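Local coordinates for cellulase (Bacteroides salanitronis, PDB 6WQY), which probably hydrolyses internal beta-1,4 linkages of cellulose and related plant polysaccharides, the chain described being its family 5 glycoside hydrolase domain, at residues Thr140-Val145 with Tyr193-Glu198; Val168-Asn173 with Met247-Phe252; Ala206-Gly211 with Gln239-Asn244. One frame throughout, in Å; residues are numbered along the deposited sequence.

Interaction 1 of 3, residues Thr140-Val145 with Tyr193-Glu198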
ATOM      1  N   THR A 140      26.444  -1.833  12.548  1.00 12.13           N
ATOM      2  CA  THR A 140      26.453  -0.373  12.594  1.00 13.25           C
ATOM      3  C   THR A 140      25.432   0.208  11.626  1.00 12.11           C
ATOM      4  O   THR A 140      24.732   1.180  11.955  1.00 12.99           O
ATOM      5  CB  THR A 140      27.862   0.131  12.275  1.00 15.65           C
ATOM      6  OG1 THR A 140      28.789  -0.469  13.186  1.00 16.80           O
ATOM      7  CG2 THR A 140      27.945   1.644  12.424  1.00 20.55           C
ATOM      8  N   VAL A 141      25.320  -0.370  10.433  1.00 12.80           N
ATOM      9  CA  VAL A 141      24.300   0.066   9.492  1.00 13.71           C
ATOM     10  C   VAL A 141      22.914  -0.246  10.042  1.00 11.47           C
ATOM     11  O   VAL A 141      22.012   0.595   9.980  1.00 12.05           O
ATOM     12  CB  VAL A 141      24.529  -0.560   8.104  1.00 13.55           C
ATOM     13  CG1 VAL A 141      23.392  -0.202   7.154  1.00 14.48           C
ATOM     14  CG2 VAL A 141      25.854  -0.093   7.529  1.00 15.79           C
ATOM     15  N   ASN A 142      22.707  -1.461  10.565  1.00 10.85           N
ATOM     16  CA  ASN A 142      21.395  -1.795  11.110  1.00 10.86           C
ATOM     17  C   ASN A 142      20.993  -0.803  12.197  1.00 10.43           C
ATOM     18  O   ASN A 142      19.854  -0.317  12.220  1.00 10.63           O
ATOM     19  CB  ASN A 142      21.407  -3.231  11.628  1.00 10.87           C
ATOM     20  CG  ASN A 142      20.012  -3.803  11.845  1.00 10.46           C
ATOM     21  OD1 ASN A 142      19.041  -3.365  11.235  1.00 12.26           O
ATOM     22  ND2 ASN A 142      19.920  -4.820  12.685  1.00 12.15           N
ATOM     23  N   SER A 143      21.925  -0.446  13.074  1.00 10.75           N
ATOM     24  CA  SER A 143      21.613   0.512  14.126  1.00 11.40           C
ATOM     25  C   SER A 143      21.251   1.874  13.552  1.00 10.98           C
ATOM     26  O   SER A 143      20.322   2.530  14.045  1.00 11.50           O
ATOM     27  CB  SER A 143      22.798   0.633  15.084  1.00 12.99           C
ATOM     28  OG  SER A 143      22.939  -0.552  15.843  1.00 14.89           O
ATOM     29  N   ALA A 144      21.980   2.335  12.526  1.00 11.02           N
ATOM     30  CA  ALA A 144      21.687   3.634  11.925  1.00 11.66           C
ATOM     31  C   ALA A 144      20.336   3.640  11.217  1.00 11.04           C
ATOM     32  O   ALA A 144      19.619   4.644  11.264  1.00 11.37           O
ATOM     33  CB  ALA A 144      22.805   4.015  10.947  1.00 13.40           C
ATOM     34  N   VAL A 145      19.999   2.555  10.514  1.00 10.83           N
ATOM     35  CA  VAL A 145      18.694   2.466   9.870  1.00 10.13           C
ATOM     36  C   VAL A 145      17.594   2.535  10.914  1.00  9.47           C
ATOM     37  O   VAL A 145      16.612   3.268  10.758  1.00  9.80           O
ATOM     38  CB  VAL A 145      18.573   1.189   9.022  1.00 10.48           C
ATOM     39  CG1 VAL A 145      17.152   1.063   8.491  1.00 12.52           C
ATOM     40  CG2 VAL A 145      19.570   1.200   7.883  1.00 12.79           C
ATOM     41  N   TYR A 193      15.346 -11.496   6.419  1.00  9.62           N
ATOM     42  CA  TYR A 193      13.966 -11.555   6.894  1.00  9.26           C
ATOM     43  C   TYR A 193      13.875 -11.120   8.351  1.00  9.35           C
ATOM     44  O   TYR A 193      12.924 -10.419   8.752  1.00  9.75           O
ATOM     45  CB  TYR A 193      13.386 -12.963   6.751  1.00 10.31           C
ATOM     46  CG  TYR A 193      13.357 -13.493   5.338  1.00  9.96           C
ATOM     47  CD1 TYR A 193      12.972 -12.704   4.276  1.00 10.87           C
ATOM     48  CD2 TYR A 193      13.741 -14.798   5.066  1.00  9.89           C
ATOM     49  CE1 TYR A 193      12.970 -13.196   2.983  1.00 11.20           C
ATOM     50  CE2 TYR A 193      13.743 -15.306   3.785  1.00 10.58           C
ATOM     51  CZ  TYR A 193      13.351 -14.496   2.735  1.00 10.76           C
ATOM     52  OH  TYR A 193      13.351 -14.936   1.433  1.00 12.21           O
ATOM     53  N   ALA A 194      14.847 -11.533   9.161  1.00 10.12           N
ATOM     54  CA  ALA A 194      14.846 -11.180  10.570  1.00 10.08           C
ATOM     55  C   ALA A 194      15.041  -9.683  10.756  1.00 10.15           C
ATOM     56  O   ALA A 194      14.397  -9.071  11.613  1.00 10.60           O
ATOM     57  CB  ALA A 194      15.935 -11.952  11.315  1.00 12.45           C
ATOM     58  N   VAL A 195      15.929  -9.076   9.970  1.00  9.75           N
ATOM     59  CA  VAL A 195      16.148  -7.637  10.072  1.00  9.43           C
ATOM     60  C   VAL A 195      14.877  -6.865   9.747  1.00  9.56           C
ATOM     61  O   VAL A 195      14.523  -5.917  10.461  1.00  9.37           O
ATOM     62  CB  VAL A 195      17.329  -7.212   9.184  1.00 10.75           C
ATOM     63  CG1 VAL A 195      17.406  -5.700   9.085  1.00 12.63           C
ATOM     64  CG2 VAL A 195      18.627  -7.781   9.729  1.00 12.83           C
ATOM     65  N   LEU A 196      14.166  -7.249   8.685  1.00  9.17           N
ATOM     66  CA  LEU A 196      12.921  -6.556   8.368  1.00  8.70           C
ATOM     67  C   LEU A 196      11.925  -6.692   9.516  1.00  8.83           C
ATOM     68  O   LEU A 196      11.238  -5.726   9.885  1.00  9.01           O
ATOM     69  CB  LEU A 196      12.340  -7.086   7.059  1.00  9.30           C
ATOM     70  CG  LEU A 196      11.017  -6.454   6.652  1.00  9.48           C
ATOM     71  CD1 LEU A 196      11.062  -4.937   6.559  1.00  9.89           C
ATOM     72  CD2 LEU A 196      10.559  -7.030   5.307  1.00 10.71           C
ATOM     73  N   ASN A 197      11.835  -7.876  10.108  1.00  8.94           N
ATOM     74  CA  ASN A 197      10.955  -8.035  11.258  1.00  9.10           C
ATOM     75  C   ASN A 197      11.378  -7.136  12.417  1.00  9.88           C
ATOM     76  O   ASN A 197      10.520  -6.574  13.119  1.00 10.11           O
ATOM     77  CB  ASN A 197      10.883  -9.501  11.680  1.00  9.93           C
ATOM     78  CG  ASN A 197      10.053 -10.349  10.721  1.00  9.72           C
ATOM     79  OD1 ASN A 197       9.002  -9.917  10.242  1.00 10.39           O
ATOM     80  ND2 ASN A 197      10.507 -11.560  10.447  1.00 11.19           N
ATOM     81  N   GLU A 198      12.690  -6.977  12.630  1.00  9.36           N
ATOM     82  CA  GLU A 198      13.185  -6.068  13.655  1.00 10.29           C
ATOM     83  C   GLU A 198      12.794  -4.628  13.346  1.00  9.56           C
ATOM     84  O   GLU A 198      12.417  -3.868  14.253  1.00 10.13           O
ATOM     85  CB  GLU A 198      14.717  -6.156  13.761  1.00 11.40           C
ATOM     86  CG  GLU A 198      15.260  -7.465  14.285  1.00 13.92           C
ATOM     87  CD  GLU A 198      16.789  -7.606  14.194  1.00 22.62           C
ATOM     88  OE1 GLU A 198      17.517  -6.610  13.919  1.00 14.74           O
ATOM     89  OE2 GLU A 198      17.281  -8.745  14.414  1.00 18.05           O
TER
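Asn142 swings CG away from its backbone N (chi1 -164°), which brings its amide up against Glu198, whose own chain runs out extended beyond CG. The two residues belong to helices 139-159 and 191-209, neighbours on the outside of a TIM barrel, and their side chains bridge the space between the helix surfaces; the nearest backbones, at Asn142 and Val195, keep their CA atoms 7.9 Å apart. Asn142 ND2 donates to Glu198 OE1 over 3.2 Å. The acceptor lies almost in the amide plane, and the N-H approaches nearly along the C-O axis of OE1, while the amide and carboxylate planes are turned 31° against each other. OE1 also takes a salt bridge from Lys146, and OE2 one from Arg191, so the carboxylate is held at both oxygens, and these positive neighbours probably stabilise its negative charge. The other end of the amide is fixed as well, since Trp199 NE1 hydrogen-bonds to Asn142 OD1; with both ends engaged, the amide is unlikely to flip. A leucine here would probably leave the Trp199 indole N-H without its acceptor and Glu198 without a neutral donor from the facing helix. Ala135 of helix 132-135 touches both Asn142 and Val195. From the facing helix Val195 points at the amide, its CG1 resting 3.6 Å from Asn142 OD1.

Interaction 2 of 3, residues Val168-Asn173 with Met247-Phe252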
ATOM      1  N   VAL A 168      -4.011   5.665   9.239  1.00  8.82           N
ATOM      2  CA  VAL A 168      -3.155   4.500   9.439  1.00  8.41           C
ATOM      3  C   VAL A 168      -1.725   4.878   9.073  1.00  8.27           C
ATOM      4  O   VAL A 168      -1.500   5.599   8.096  1.00  8.72           O
ATOM      5  CB  VAL A 168      -3.637   3.367   8.506  1.00  8.33           C
ATOM      6  CG1 VAL A 168      -2.702   2.162   8.521  1.00  9.36           C
ATOM      7  CG2 VAL A 168      -5.057   2.950   8.836  1.00 10.10           C
ATOM      8  N   PHE A 169      -0.756   4.377   9.845  1.00  8.26           N
ATOM      9  CA  PHE A 169       0.656   4.486   9.476  1.00  8.51           C
ATOM     10  C   PHE A 169       1.138   3.118   8.984  1.00  7.89           C
ATOM     11  O   PHE A 169       0.930   2.117   9.679  1.00  8.82           O
ATOM     12  CB  PHE A 169       1.532   4.875  10.679  1.00  8.63           C
ATOM     13  CG  PHE A 169       1.160   6.173  11.369  1.00  9.16           C
ATOM     14  CD1 PHE A 169       0.485   7.209  10.741  1.00  9.48           C
ATOM     15  CD2 PHE A 169       1.537   6.330  12.694  1.00  9.59           C
ATOM     16  CE1 PHE A 169       0.186   8.376  11.431  1.00 10.71           C
ATOM     17  CE2 PHE A 169       1.240   7.489  13.385  1.00 11.01           C
ATOM     18  CZ  PHE A 169       0.569   8.518  12.757  1.00 10.90           C
ATOM     19  N   GLU A 170       1.813   3.090   7.830  1.00  7.60           N
ATOM     20  CA  GLU A 170       2.418   1.887   7.252  1.00  7.69           C
ATOM     21  C   GLU A 170       3.935   2.063   7.295  1.00  7.60           C
ATOM     22  O   GLU A 170       4.461   3.037   6.764  1.00  7.97           O
ATOM     23  CB  GLU A 170       1.922   1.722   5.818  1.00  8.06           C
ATOM     24  CG  GLU A 170       2.589   0.620   5.032  1.00  8.18           C
ATOM     25  CD  GLU A 170       2.169   0.656   3.579  1.00  7.82           C
ATOM     26  OE1 GLU A 170       0.986   0.288   3.281  1.00  8.35           O
ATOM     27  OE2 GLU A 170       2.981   1.076   2.732  1.00  8.63           O
ATOM     28  N   ALA A 171       4.635   1.115   7.924  1.00  7.96           N
ATOM     29  CA  ALA A 171       6.021   1.322   8.339  1.00  8.40           C
ATOM     30  C   ALA A 171       6.927   1.708   7.184  1.00  7.82           C
ATOM     31  O   ALA A 171       7.802   2.572   7.336  1.00  8.56           O
ATOM     32  CB  ALA A 171       6.536   0.022   8.944  1.00  9.02           C
ATOM     33  N   MET A 172       6.796   0.993   6.064  1.00  7.46           N
ATOM     34  CA  MET A 172       7.654   1.120   4.889  1.00  7.89           C
ATOM     35  C   MET A 172       6.955   0.379   3.765  1.00  7.48           C
ATOM     36  O   MET A 172       5.858  -0.165   3.947  1.00  8.41           O
ATOM     37  CB  MET A 172       9.072   0.638   5.157  1.00  9.36           C
ATOM     38  CG  MET A 172       9.206  -0.781   5.565  1.00  9.84           C
ATOM     39  SD  MET A 172      10.762  -1.087   6.455  1.00 10.85           S
ATOM     40  CE  MET A 172      10.250  -0.557   8.092  1.00 12.25           C
ATOM     41  N   ASN A 173       7.588   0.386   2.585  1.00  7.42           N
ATOM     42  CA  ASN A 173       6.954  -0.058   1.347  1.00  7.85           C
ATOM     43  C   ASN A 173       7.439  -1.445   0.931  1.00  7.30           C
ATOM     44  O   ASN A 173       6.965  -2.442   1.492  1.00  8.09           O
ATOM     45  CB  ASN A 173       7.133   1.012   0.262  1.00  7.55           C
ATOM     46  CG  ASN A 173       6.437   0.629  -1.012  1.00  7.57           C
ATOM     47  OD1 ASN A 173       5.317   0.124  -0.967  1.00  7.71           O
ATOM     48  ND2 ASN A 173       7.094   0.831  -2.147  1.00  7.69           N
ATOM     49  N   MET A 247      -1.689  -4.667  11.023  1.00  9.07           N
ATOM     50  CA  MET A 247      -2.205  -5.283   9.805  1.00  9.21           C
ATOM     51  C   MET A 247      -1.042  -5.628   8.884  1.00  8.98           C
ATOM     52  O   MET A 247      -0.155  -4.793   8.673  1.00  9.75           O
ATOM     53  CB  MET A 247      -3.170  -4.333   9.069  1.00  9.81           C
ATOM     54  CG  MET A 247      -4.218  -3.679   9.962  1.00 10.98           C
ATOM     55  SD  MET A 247      -5.410  -2.670   9.094  1.00 11.86           S
ATOM     56  CE  MET A 247      -4.363  -1.353   8.494  1.00 12.18           C
ATOM     57  N   VAL A 248      -1.041  -6.842   8.347  1.00  8.83           N
ATOM     58  CA  VAL A 248       0.012  -7.278   7.430  1.00  9.00           C
ATOM     59  C   VAL A 248      -0.257  -6.699   6.049  1.00  8.95           C
ATOM     60  O   VAL A 248      -1.326  -6.910   5.470  1.00  9.99           O
ATOM     61  CB  VAL A 248       0.070  -8.805   7.362  1.00 10.16           C
ATOM     62  CG1 VAL A 248       1.221  -9.271   6.487  1.00 11.92           C
ATOM     63  CG2 VAL A 248       0.180  -9.408   8.765  1.00 11.22           C
ATOM     64  N   ALA A 249       0.724  -5.993   5.502  1.00  8.85           N
ATOM     65  CA  ALA A 249       0.618  -5.388   4.182  1.00  8.95           C
ATOM     66  C   ALA A 249       1.285  -6.273   3.140  1.00  8.32           C
ATOM     67  O   ALA A 249       2.445  -6.641   3.306  1.00  9.74           O
ATOM     68  CB  ALA A 249       1.310  -4.021   4.184  1.00  9.92           C
ATOM     69  N   VAL A 250       0.560  -6.588   2.049  1.00  8.73           N
ATOM     70  CA  VAL A 250       1.130  -7.259   0.886  1.00  8.45           C
ATOM     71  C   VAL A 250       0.741  -6.477  -0.363  1.00  7.61           C
ATOM     72  O   VAL A 250      -0.213  -5.705  -0.366  1.00  8.14           O
ATOM     73  CB  VAL A 250       0.699  -8.733   0.760  1.00  8.65           C
ATOM     74  CG1 VAL A 250       1.212  -9.544   1.937  1.00 10.10           C
ATOM     75  CG2 VAL A 250      -0.797  -8.864   0.611  1.00 10.32           C
ATOM     76  N   HIS A 251       1.478  -6.710  -1.446  1.00  7.71           N
ATOM     77  CA  HIS A 251       1.127  -6.170  -2.759  1.00  7.64           C
ATOM     78  C   HIS A 251       0.863  -7.335  -3.700  1.00  7.75           C
ATOM     79  O   HIS A 251       1.454  -8.412  -3.552  1.00  8.99           O
ATOM     80  CB  HIS A 251       2.237  -5.270  -3.326  1.00  7.92           C
ATOM     81  CG  HIS A 251       2.474  -4.032  -2.513  1.00  7.85           C
ATOM     82  ND1 HIS A 251       3.492  -3.141  -2.767  1.00  7.51           N
ATOM     83  CD2 HIS A 251       1.804  -3.530  -1.452  1.00  7.47           C
ATOM     84  CE1 HIS A 251       3.443  -2.144  -1.893  1.00  7.99           C
ATOM     85  NE2 HIS A 251       2.428  -2.354  -1.078  1.00  8.11           N
ATOM     86  N   PHE A 252      -0.028  -7.126  -4.674  1.00  7.96           N
ATOM     87  CA  PHE A 252      -0.440  -8.214  -5.552  1.00  8.30           C
ATOM     88  C   PHE A 252      -0.708  -7.685  -6.950  1.00  7.92           C
ATOM     89  O   PHE A 252      -1.740  -7.048  -7.181  1.00  8.63           O
ATOM     90  CB  PHE A 252      -1.687  -8.929  -5.026  1.00  8.94           C
ATOM     91  CG  PHE A 252      -2.113 -10.088  -5.880  1.00  8.72           C
ATOM     92  CD1 PHE A 252      -1.476 -11.317  -5.769  1.00  9.06           C
ATOM     93  CD2 PHE A 252      -3.136  -9.956  -6.809  1.00  9.70           C
ATOM     94  CE1 PHE A 252      -1.865 -12.387  -6.549  1.00 10.27           C
ATOM     95  CE2 PHE A 252      -3.522 -11.023  -7.591  1.00 10.64           C
ATOM     96  CZ  PHE A 252      -2.885 -12.234  -7.461  1.00 10.27           C
TER
HETATM   97  O   HOH W   1       1.635  -1.816   1.452  1.00  9.07           O
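The imidazole of His251 turns its CE1 corner to the side-chain amide of Asn173, whose OD1 meets the ring edge in plane, 3.1 Å from His251 CE1. The two side chains cross at about a right angle, with amide and ring planes 42° apart. With CG of Asn173 opposite the backbone N (chi1 -177°), the end of the side chain comes nearer the ring than the direction of its CB alone would bring it. On the His251 ring the two nitrogens serve different partners: ND1 is paired with Glu174 OE2, whereas NE2 lies 2.7 Å from a water that in turn donates to Glu170 OE1 over 2.9 Å. This water links the glutamate of strand 167-170 to the histidine of the segment facing it. Arg76 binds both Asn173 OD1 and Glu170 OE2, and with Tyr306 at OE1 and Asn118 at OE2 it satisfies the buried carboxylate of Glu170 and fixes its rotation. Glu170 OE1 also lies 4.4 Å from Ala249 CB, a loose contact in the barrel interior. Deeper down the contact turns apolar: Val168 CG1 and Met247 CE meet tip to tip at 3.9 Å. Strands 167-170 and 246-251 are not adjacent but flank strand 219-222, so these pairs meet inside the closed barrel. In clan GH-A glycosidases, to which family 5 belongs, the two catalytic glutamates lie at the C-terminal ends of strands four and seven of the TIM barrel; the positions of Glu174, directly after Asn173, and of Glu309, touching both Asn173 and His251, are consistent with that site.

Interaction 3 of 3, residues Ala206-Gly211 with Gln239-Asn244; sequences AVRATG and QDVVDN
A side-on, bidentate salt bridge joins the C-terminal end of helix 191-209 to the loop leading into strand 246-251. Arg208 NE donates to Asp240 OD1 over 2.8 Å, and Arg208 NH2 donates to Asp240 OD2 over the same 2.8 Å. Both bonds are nearly straight and use the syn lone pairs of the carboxylate, whose plane lies only 6° from that of the guanidinium, so the two flat groups meet edge to edge. The arginine chain sets out with CG opposite its carbonyl carbon and then bends at chi2 (-53°), and this kink presents NE together with NH2 to the acid. Asp240 OD1 has a second donor: the backbone N of Val241, 2.8 Å from OD1, approaches on the anti side, 35° out of the carboxylate plane. In this TIM barrel, where helices surround the central strands, Arg208 reaches inward from its helix and touches Leu219 and Leu246 of two neighbouring strands. Its NH1 hydrogen-bonds to the carbonyl oxygens of Asn214 and Arg217, in the connection between the helix and strand 219-222, so that the guanidinium is held from the side of this connection as well as by the acid. Two valines following the aspartate complete the contact. Val242 CG1 lies over one face of the guanidinium, 3.9 Å from Arg208 NH2, while Val241 runs alongside the aliphatic part of the arginine, pointing the other way, with its CG2 4.0 Å from Arg208 CG. Next to the arginine, Val207 O accepts from both the N and the OG1 of Thr210, the hydroxyl 2.8 Å from that oxygen and in the carbonyl plane.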
ATOM      1  N   ALA A 206       8.170   2.874  18.275  1.00 10.58           N
ATOM      2  CA  ALA A 206       8.326   4.319  18.198  1.00 10.95           C
ATOM      3  C   ALA A 206       6.975   5.017  18.123  1.00 10.98           C
ATOM      4  O   ALA A 206       6.771   6.051  18.762  1.00 11.29           O
ATOM      5  CB  ALA A 206       9.199   4.697  17.000  1.00 12.04           C
ATOM      6  N   VAL A 207       6.042   4.472  17.337  1.00 10.17           N
ATOM      7  CA  VAL A 207       4.711   5.066  17.245  1.00  9.99           C
ATOM      8  C   VAL A 207       4.005   4.989  18.592  1.00 10.60           C
ATOM      9  O   VAL A 207       3.452   5.981  19.082  1.00 11.75           O
ATOM     10  CB  VAL A 207       3.893   4.387  16.129  1.00 10.12           C
ATOM     11  CG1 VAL A 207       2.438   4.873  16.165  1.00 11.20           C
ATOM     12  CG2 VAL A 207       4.520   4.649  14.758  1.00 10.65           C
ATOM     13  N   ARG A 208       4.010   3.805  19.212  1.00 11.13           N
ATOM     14  CA  ARG A 208       3.284   3.638  20.466  1.00 11.52           C
ATOM     15  C   ARG A 208       3.853   4.528  21.565  1.00 12.52           C
ATOM     16  O   ARG A 208       3.102   5.006  22.416  1.00 13.29           O
ATOM     17  CB  ARG A 208       3.290   2.178  20.918  1.00 12.41           C
ATOM     18  CG  ARG A 208       2.639   1.200  19.962  1.00 11.74           C
ATOM     19  CD  ARG A 208       1.230   1.577  19.563  1.00 12.47           C
ATOM     20  NE  ARG A 208       0.624   0.500  18.773  1.00 11.84           N
ATOM     21  CZ  ARG A 208      -0.301   0.670  17.839  1.00 10.73           C
ATOM     22  NH1 ARG A 208      -0.730   1.882  17.528  1.00 11.14           N
ATOM     23  NH2 ARG A 208      -0.787  -0.373  17.187  1.00 11.13           N
ATOM     24  N   ALA A 209       5.168   4.766  21.561  1.00 11.90           N
ATOM     25  CA  ALA A 209       5.792   5.553  22.614  1.00 12.89           C
ATOM     26  C   ALA A 209       5.306   6.991  22.620  1.00 12.62           C
ATOM     27  O   ALA A 209       5.412   7.663  23.653  1.00 14.64           O
ATOM     28  CB  ALA A 209       7.307   5.533  22.453  1.00 13.34           C
ATOM     29  N   THR A 210       4.762   7.482  21.506  1.00 12.60           N
ATOM     30  CA  THR A 210       4.261   8.850  21.484  1.00 13.42           C
ATOM     31  C   THR A 210       2.928   8.994  22.209  1.00 14.26           C
ATOM     32  O   THR A 210       2.502  10.120  22.466  1.00 15.80           O
ATOM     33  CB  THR A 210       4.146   9.397  20.055  1.00 12.65           C
ATOM     34  OG1 THR A 210       3.110   8.712  19.338  1.00 12.93           O
ATOM     35  CG2 THR A 210       5.471   9.298  19.314  1.00 13.53           C
ATOM     36  N   GLY A 211       2.263   7.890  22.540  1.00 14.40           N
ATOM     37  CA  GLY A 211       1.095   7.954  23.395  1.00 16.49           C
ATOM     38  C   GLY A 211      -0.143   8.484  22.694  1.00 14.76           C
ATOM     39  O   GLY A 211      -0.223   8.608  21.467  1.00 15.16           O
ATOM     40  N   GLN A 239       5.375  -7.504  18.484  1.00 11.42           N
ATOM     41  CA  GLN A 239       4.705  -7.327  19.765  1.00 12.94           C
ATOM     42  C   GLN A 239       4.109  -5.928  19.842  1.00 12.45           C
ATOM     43  O   GLN A 239       4.637  -4.972  19.273  1.00 14.01           O
ATOM     44  CB  GLN A 239       5.716  -7.491  20.892  1.00 14.64           C
ATOM     45  CG  GLN A 239       6.404  -8.841  20.915  1.00 20.77           C
ATOM     46  CD  GLN A 239       5.429  -9.985  21.067  1.00 26.14           C
ATOM     47  OE1 GLN A 239       4.722 -10.089  22.071  1.00 39.70           O
ATOM     48  NE2 GLN A 239       5.380 -10.854  20.065  1.00 33.53           N
ATOM     49  N   ASP A 240       2.990  -5.803  20.543  1.00 12.95           N
ATOM     50  CA  ASP A 240       2.284  -4.534  20.636  1.00 12.95           C
ATOM     51  C   ASP A 240       1.692  -4.395  22.028  1.00 16.91           C
ATOM     52  O   ASP A 240       1.550  -5.369  22.768  1.00 19.56           O
ATOM     53  CB  ASP A 240       1.209  -4.454  19.539  1.00 13.20           C
ATOM     54  CG  ASP A 240       0.833  -3.031  19.155  1.00 12.25           C
ATOM     55  OD1 ASP A 240       1.310  -2.065  19.804  1.00 13.28           O
ATOM     56  OD2 ASP A 240       0.048  -2.904  18.190  1.00 12.33           O
ATOM     57  N   VAL A 241       1.391  -3.145  22.389  1.00 16.25           N
ATOM     58  CA  VAL A 241       0.808  -2.821  23.690  1.00 19.01           C
ATOM     59  C   VAL A 241      -0.714  -2.880  23.692  1.00 19.78           C
ATOM     60  O   VAL A 241      -1.333  -2.726  24.756  1.00 25.91           O
ATOM     61  CB  VAL A 241       1.230  -1.404  24.135  1.00 23.97           C
ATOM     62  CG1 VAL A 241       2.744  -1.316  24.254  1.00 28.50           C
ATOM     63  CG2 VAL A 241       0.713  -0.352  23.154  1.00 28.27           C
ATOM     64  N   VAL A 242      -1.331  -3.061  22.535  1.00 16.19           N
ATOM     65  CA  VAL A 242      -2.766  -3.169  22.346  1.00 14.26           C
ATOM     66  C   VAL A 242      -2.959  -4.339  21.398  1.00 14.01           C
ATOM     67  O   VAL A 242      -2.050  -4.713  20.657  1.00 14.71           O
ATOM     68  CB  VAL A 242      -3.318  -1.857  21.745  1.00 16.19           C
ATOM     69  CG1 VAL A 242      -2.592  -1.519  20.438  1.00 17.76           C
ATOM     70  CG2 VAL A 242      -4.818  -1.938  21.537  1.00 31.63           C
ATOM     71  N   ASP A 243      -4.136  -4.947  21.439  1.00 13.86           N
ATOM     72  CA  ASP A 243      -4.416  -6.060  20.543  1.00 13.94           C
ATOM     73  C   ASP A 243      -5.080  -5.578  19.256  1.00 12.10           C
ATOM     74  O   ASP A 243      -5.784  -4.566  19.228  1.00 13.15           O
ATOM     75  CB  ASP A 243      -5.292  -7.114  21.219  1.00 17.42           C
ATOM     76  CG  ASP A 243      -4.597  -7.790  22.398  1.00 19.73           C
ATOM     77  OD1 ASP A 243      -3.352  -7.816  22.424  1.00 28.28           O
ATOM     78  OD2 ASP A 243      -5.309  -8.296  23.287  1.00 40.57           O
ATOM     79  N   ASN A 244      -4.862  -6.334  18.187  1.00 12.59           N
ATOM     80  CA  ASN A 244      -5.639  -6.197  16.951  1.00 12.83           C
ATOM     81  C   ASN A 244      -5.476  -4.845  16.271  1.00 11.47           C
ATOM     82  O   ASN A 244      -6.424  -4.357  15.646  1.00 12.17           O
ATOM     83  CB  ASN A 244      -7.126  -6.469  17.214  1.00 14.90           C
ATOM     84  CG  ASN A 244      -7.342  -7.748  17.932  1.00 15.69           C
ATOM     85  OD1 ASN A 244      -6.715  -8.747  17.575  1.00 15.71           O
ATOM     86  ND2 ASN A 244      -8.190  -7.740  18.956  1.00 15.47           N
TER

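All three contacts lie in one barrel domain. Interactions 1 and 3 both use helix 191-209. Their centres are about 19 Å apart, and the centre of interaction 2, about 5 Å from the chain centre, lies about 18 and 16 Å from theirs. The barrel interior and the outer contacts touch through packing: Leu196 CD1 lies 3.9 Å from Met172 SD, and Phe169 CD2 the same distance from Val207 CG1. Along the chain, strand 167-170 falls between helices 139-159 and 191-209, so interactions 1 and 2 interleave; interaction 1 closes before interaction 3 opens, and interaction 3 is nested within the loop closed by interaction 2. Helix 191-209 thus joins the outer contacts to strand 167-170.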